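Local coordinates for formate dehydrogenase (Staphylococcus aureus, PDB 6TTB), which catalyses the NAD-dependent oxidation of formate, presumably to carbon dioxide with transfer of hydride to the cofactor, at residues G58-T61 with F62-R66; L159-Y162 with E163-H166. All blocks are in the same frame, centred on the assembly; numbering follows the deposited sequence.

Overall arrangement
Both contacts are local, each made within a few consecutive residues, so neither closes a long loop. They follow in series along the chain and neither nest nor cross. Contact 1 comes first. It is the short helix 59-64, which comes between strands 34-38 and 69-73 in sequence, as the crossover of a beta-alpha-beta unit, and packs against the late helix 330-348. The chain then completes the five-stranded parallel sheet and runs through helix 144-160. Contact 2 is the turn from this helix into helix 162-171, ahead of the seven-stranded parallel sheet, and it meets the second subunit. The centres of contact 1 and contact 2 are about 46 Å apart, on opposite sides of the chain's centre.

Contact 1: G58-T61 with F62-R66; sequences GLKT and FLEER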
loop_
_atom_site.group_PDB
_atom_site.type_symbol
_atom_site.label_atom_id
_atom_site.label_comp_id
_atom_site.label_asym_id
_atom_site.label_seq_id
_atom_site.Cartn_x
_atom_site.Cartn_y
_atom_site.Cartn_z
ATOM N N GLY A 58 -6.691 -12.042 28.180
ATOM C CA GLY A 58 -6.248 -11.970 29.565
ATOM C C GLY A 58 -7.395 -12.040 30.580
ATOM O O GLY A 58 -7.140 -12.008 31.767
ATOM N N LEU A 59 -8.628 -12.302 30.124
ATOM C CA LEU A 59 -9.788 -12.132 30.997
ATOM C C LEU A 59 -9.996 -13.338 31.934
ATOM O O LEU A 59 -10.605 -13.207 32.993
ATOM C CB LEU A 59 -11.053 -11.821 30.172
ATOM C CG LEU A 59 -11.094 -10.443 29.475
ATOM C CD1 LEU A 59 -12.075 -10.427 28.336
ATOM C CD2 LEU A 59 -11.395 -9.325 30.441
ATOM N N LYS A 60 -9.503 -14.508 31.555
ATOM C CA LYS A 60 -9.808 -15.724 32.294
ATOM C C LYS A 60 -9.372 -15.562 33.718
ATOM O O LYS A 60 -10.187 -15.665 34.601
ATOM C CB LYS A 60 -8.984 -16.876 31.749
ATOM C CG LYS A 60 -9.338 -18.293 32.206
ATOM C CD LYS A 60 -8.778 -19.132 31.064
ATOM C CE LYS A 60 -8.442 -18.216 29.851
ATOM N NZ LYS A 60 -8.344 -18.944 28.553
ATOM N N THR A 61 -8.062 -15.373 33.926
ATOM C CA THR A 61 -7.492 -15.046 35.217
ATOM C C THR A 61 -8.041 -13.723 35.736
ATOM O O THR A 61 -8.520 -13.658 36.857
ATOM C CB THR A 61 -5.958 -15.043 35.178
ATOM O OG1 THR A 61 -5.587 -15.500 33.887
ATOM C CG2 THR A 61 -5.312 -15.985 36.185
ATOM N N PHE A 62 -8.031 -12.675 34.912
ATOM C CA PHE A 62 -8.478 -11.374 35.383
ATOM C C PHE A 62 -9.868 -11.487 35.974
ATOM O O PHE A 62 -10.163 -10.854 36.971
ATOM C CB PHE A 62 -8.524 -10.365 34.253
ATOM C CG PHE A 62 -9.124 -9.049 34.667
ATOM C CD1 PHE A 62 -10.491 -8.863 34.674
ATOM C CD2 PHE A 62 -8.321 -8.007 35.073
ATOM C CE1 PHE A 62 -11.053 -7.662 35.089
ATOM C CE2 PHE A 62 -8.878 -6.805 35.454
ATOM C CZ PHE A 62 -10.249 -6.640 35.485
ATOM N N LEU A 63 -10.735 -12.267 35.323
ATOM C CA LEU A 63 -12.119 -12.431 35.773
ATOM C C LEU A 63 -12.207 -13.472 36.880
ATOM O O LEU A 63 -12.779 -13.212 37.916
ATOM C CB LEU A 63 -13.008 -12.831 34.590
ATOM C CG LEU A 63 -13.388 -11.678 33.662
ATOM C CD1 LEU A 63 -14.296 -12.144 32.544
ATOM C CD2 LEU A 63 -14.021 -10.561 34.447
ATOM N N GLU A 64 -11.704 -14.677 36.614
ATOM C CA GLU A 64 -11.763 -15.773 37.573
ATOM C C GLU A 64 -10.931 -15.443 38.821
ATOM O O GLU A 64 -10.853 -16.233 39.734
ATOM C CB GLU A 64 -11.312 -17.094 36.921
ATOM C CG GLU A 64 -12.342 -17.708 35.951
ATOM C CD GLU A 64 -11.860 -18.892 35.089
ATOM O OE1 GLU A 64 -11.429 -19.946 35.664
ATOM O OE2 GLU A 64 -11.912 -18.772 33.848
ATOM N N GLU A 65 -10.345 -14.263 38.863
ATOM C CA GLU A 65 -9.551 -13.852 40.003
ATOM C C GLU A 65 -10.372 -12.945 40.879
ATOM O O GLU A 65 -9.886 -12.479 41.887
ATOM C CB GLU A 65 -8.422 -12.940 39.549
ATOM C CG GLU A 65 -7.195 -13.008 40.427
ATOM C CD GLU A 65 -5.915 -13.011 39.594
ATOM O OE1 GLU A 65 -5.335 -11.920 39.402
ATOM O OE2 GLU A 65 -5.556 -14.093 39.048
ATOM N N ARG A 66 -11.557 -12.603 40.410
ATOM C CA ARG A 66 -12.367 -11.569 41.010
ATOM C C ARG A 66 -13.728 -12.146 41.341
ATOM O O ARG A 66 -14.616 -11.419 41.736
ATOM C CB ARG A 66 -12.540 -10.423 40.040
ATOM C CG ARG A 66 -11.245 -9.749 39.644
ATOM C CD ARG A 66 -11.539 -8.240 39.671
ATOM N NE ARG A 66 -10.509 -7.301 39.229
ATOM C CZ ARG A 66 -9.306 -7.599 38.661
ATOM N NH1 ARG A 66 -8.997 -8.835 38.292
ATOM N NH2 ARG A 66 -8.477 -6.617 38.367
#
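Phe62 sits one helical turn after Gly58, and its CB lies 3.3 Å from Gly58 O. The ring is thrown outward from there because CG is anti to the backbone N (chi1 174°). Phe62 CD1 comes within 4.4 Å of Leu59 CD2, a loose apolar contact made obliquely. Leu63 CD2 lies at the ring edge, in the ring plane. One face carries Arg66: its NH1 stands 3.3 Å above the ring plane, over the centre. At the tip, CZ in turn lies over the middle of the guanidinium. The same NH1 makes a weak bond back to Phe62 O, which may help, with Glu345, to keep the arginine over the ring.

On another side of the helix Lys60 and Glu64 run side by side. Glu64 OE2 lies against Lys60 CG, part-way along the chain, while Lys60 NZ is 6.4 Å from Glu64 OE2. The ammonium bonds to Lys54 O instead. The backbone bonds are those of an alpha helix, from Leu63 N to Leu59 O and from Glu64 N to Lys60 O, with Gly58 at the N-cap.

Leu59 CB touches Leu63 CD1 at 4.0 Å, and both leucines rest on Phe70 of strand 69-73. This helix is the crossover of a beta-alpha-beta unit, packed between that strand and helix 330-348, where Glu345 forms a salt bridge with Arg66.

Contact 2: L159-Y162 with E163-H166; sequences LRNY and EEGH
Tyr162 and His166 pack closely, one helical turn apart. His166 CB lies over the face of the buried phenol ring, 4.0 Å from its centroid, in a CH-pi contact. The tyrosine OH reaches over one face of the imidazole, toward its rim. The ring planes are only 13° apart, but they are slid so far that they barely overlap. Both side chains have CG anti to the backbone N (chi1 171° for Tyr162), and they point the same way.

Polar ends here turn to the second subunit. Tyr162 OH bonds to Glu163 OE2 of that subunit, and the reverse pair repeats the bond. His166 ND1 bonds to Met321 O of that subunit.

Helix 144-160 ends in a Schellman motif at Asn161, which has positive phi. Asn161 also takes the N-cap position of helix 162-171, though its side chain makes no capping bond. In the first turn of that helix, Gly165 N bonds to Asn161 O at 3.2 Å.

By contrast, the Asn161 and Glu164 side is polar and partly exposed. Their side chains lie alongside each other, with Asn161 OD1 3.3 Å from Glu164 CB, but are not bonded to each other. Asn161 ND2 is held weakly by Val179 O, while Glu164 forms a salt bridge with Arg167.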
loop_
_atom_site.group_PDB
_atom_site.type_symbol
_atom_site.label_atom_id
_atom_site.label_comp_id
_atom_site.label_asym_id
_atom_site.label_seq_id
_atom_site.Cartn_x
_atom_site.Cartn_y
_atom_site.Cartn_z
ATOM N N LEU A 159 -2.830 3.159 -5.862
ATOM C CA LEU A 159 -2.284 4.022 -6.915
ATOM C C LEU A 159 -1.083 3.348 -7.565
ATOM O O LEU A 159 -0.873 3.439 -8.751
ATOM C CB LEU A 159 -1.898 5.401 -6.356
ATOM C CG LEU A 159 -3.082 6.358 -6.184
ATOM C CD1 LEU A 159 -2.942 7.096 -4.876
ATOM C CD2 LEU A 159 -3.227 7.332 -7.351
ATOM N N ARG A 160 -0.315 2.632 -6.781
ATOM C CA ARG A 160 0.925 2.125 -7.317
ATOM C C ARG A 160 0.647 0.824 -8.040
ATOM O O ARG A 160 1.524 0.300 -8.733
ATOM C CB ARG A 160 2.005 2.044 -6.231
ATOM C CG ARG A 160 2.475 3.412 -5.788
ATOM C CD ARG A 160 3.825 3.399 -5.135
ATOM N NE ARG A 160 4.904 2.981 -6.005
ATOM C CZ ARG A 160 5.609 3.823 -6.727
ATOM N NH1 ARG A 160 5.283 5.118 -6.739
ATOM N NH2 ARG A 160 6.640 3.372 -7.434
ATOM N N ASN A 161 -0.601 0.337 -7.936
ATOM C CA ASN A 161 -0.944 -0.852 -8.677
ATOM C C ASN A 161 -0.019 -1.994 -8.203
ATOM O O ASN A 161 0.437 -2.846 -8.977
ATOM C CB ASN A 161 -0.880 -0.529 -10.185
ATOM C CG ASN A 161 -1.364 -1.644 -11.092
ATOM O OD1 ASN A 161 -2.289 -2.406 -10.771
ATOM N ND2 ASN A 161 -0.714 -1.765 -12.228
ATOM N N TYR A 162 0.285 -1.986 -6.907
ATOM C CA TYR A 162 0.999 -3.064 -6.257
ATOM C C TYR A 162 0.430 -4.425 -6.638
ATOM O O TYR A 162 1.148 -5.400 -6.692
ATOM C CB TYR A 162 0.893 -2.922 -4.755
ATOM C CG TYR A 162 1.429 -4.107 -4.007
ATOM C CD1 TYR A 162 2.797 -4.302 -3.847
ATOM C CD2 TYR A 162 0.566 -5.088 -3.547
ATOM C CE1 TYR A 162 3.300 -5.461 -3.252
ATOM C CE2 TYR A 162 1.030 -6.261 -2.972
ATOM C CZ TYR A 162 2.404 -6.427 -2.795
ATOM O OH TYR A 162 2.834 -7.505 -2.112
ATOM N N GLU A 163 -0.879 -4.510 -6.825
ATOM C CA GLU A 163 -1.464 -5.833 -6.968
ATOM C C GLU A 163 -0.951 -6.485 -8.222
ATOM O O GLU A 163 -0.614 -7.644 -8.219
ATOM C CB GLU A 163 -2.977 -5.787 -6.992
ATOM C CG GLU A 163 -3.561 -5.837 -5.616
ATOM C CD GLU A 163 -3.239 -7.081 -4.822
ATOM O OE1 GLU A 163 -3.366 -8.211 -5.388
ATOM O OE2 GLU A 163 -2.864 -6.924 -3.650
ATOM N N GLU A 164 -0.913 -5.715 -9.281
ATOM C CA GLU A 164 -0.469 -6.213 -10.560
ATOM C C GLU A 164 1.010 -6.496 -10.477
ATOM O O GLU A 164 1.480 -7.516 -10.973
ATOM C CB GLU A 164 -0.787 -5.216 -11.670
ATOM C CG GLU A 164 -1.743 -5.791 -12.695
ATOM C CD GLU A 164 -1.216 -7.076 -13.320
ATOM O OE1 GLU A 164 -0.369 -6.971 -14.182
ATOM O OE2 GLU A 164 -1.664 -8.184 -12.932
ATOM N N GLY A 165 1.721 -5.620 -9.790
ATOM C CA GLY A 165 3.159 -5.766 -9.687
ATOM C C GLY A 165 3.515 -7.060 -8.985
ATOM O O GLY A 165 4.506 -7.711 -9.341
ATOM N N HIS A 166 2.692 -7.438 -7.991
ATOM C CA HIS A 166 2.987 -8.639 -7.191
ATOM C C HIS A 166 2.513 -9.913 -7.919
ATOM O O HIS A 166 3.129 -10.989 -7.802
ATOM C CB HIS A 166 2.404 -8.516 -5.772
ATOM C CG HIS A 166 2.704 -9.675 -4.879
ATOM N ND1 HIS A 166 3.945 -9.875 -4.325
ATOM C CD2 HIS A 166 1.911 -10.627 -4.340
ATOM C CE1 HIS A 166 3.947 -10.983 -3.609
ATOM N NE2 HIS A 166 2.727 -11.485 -3.641
#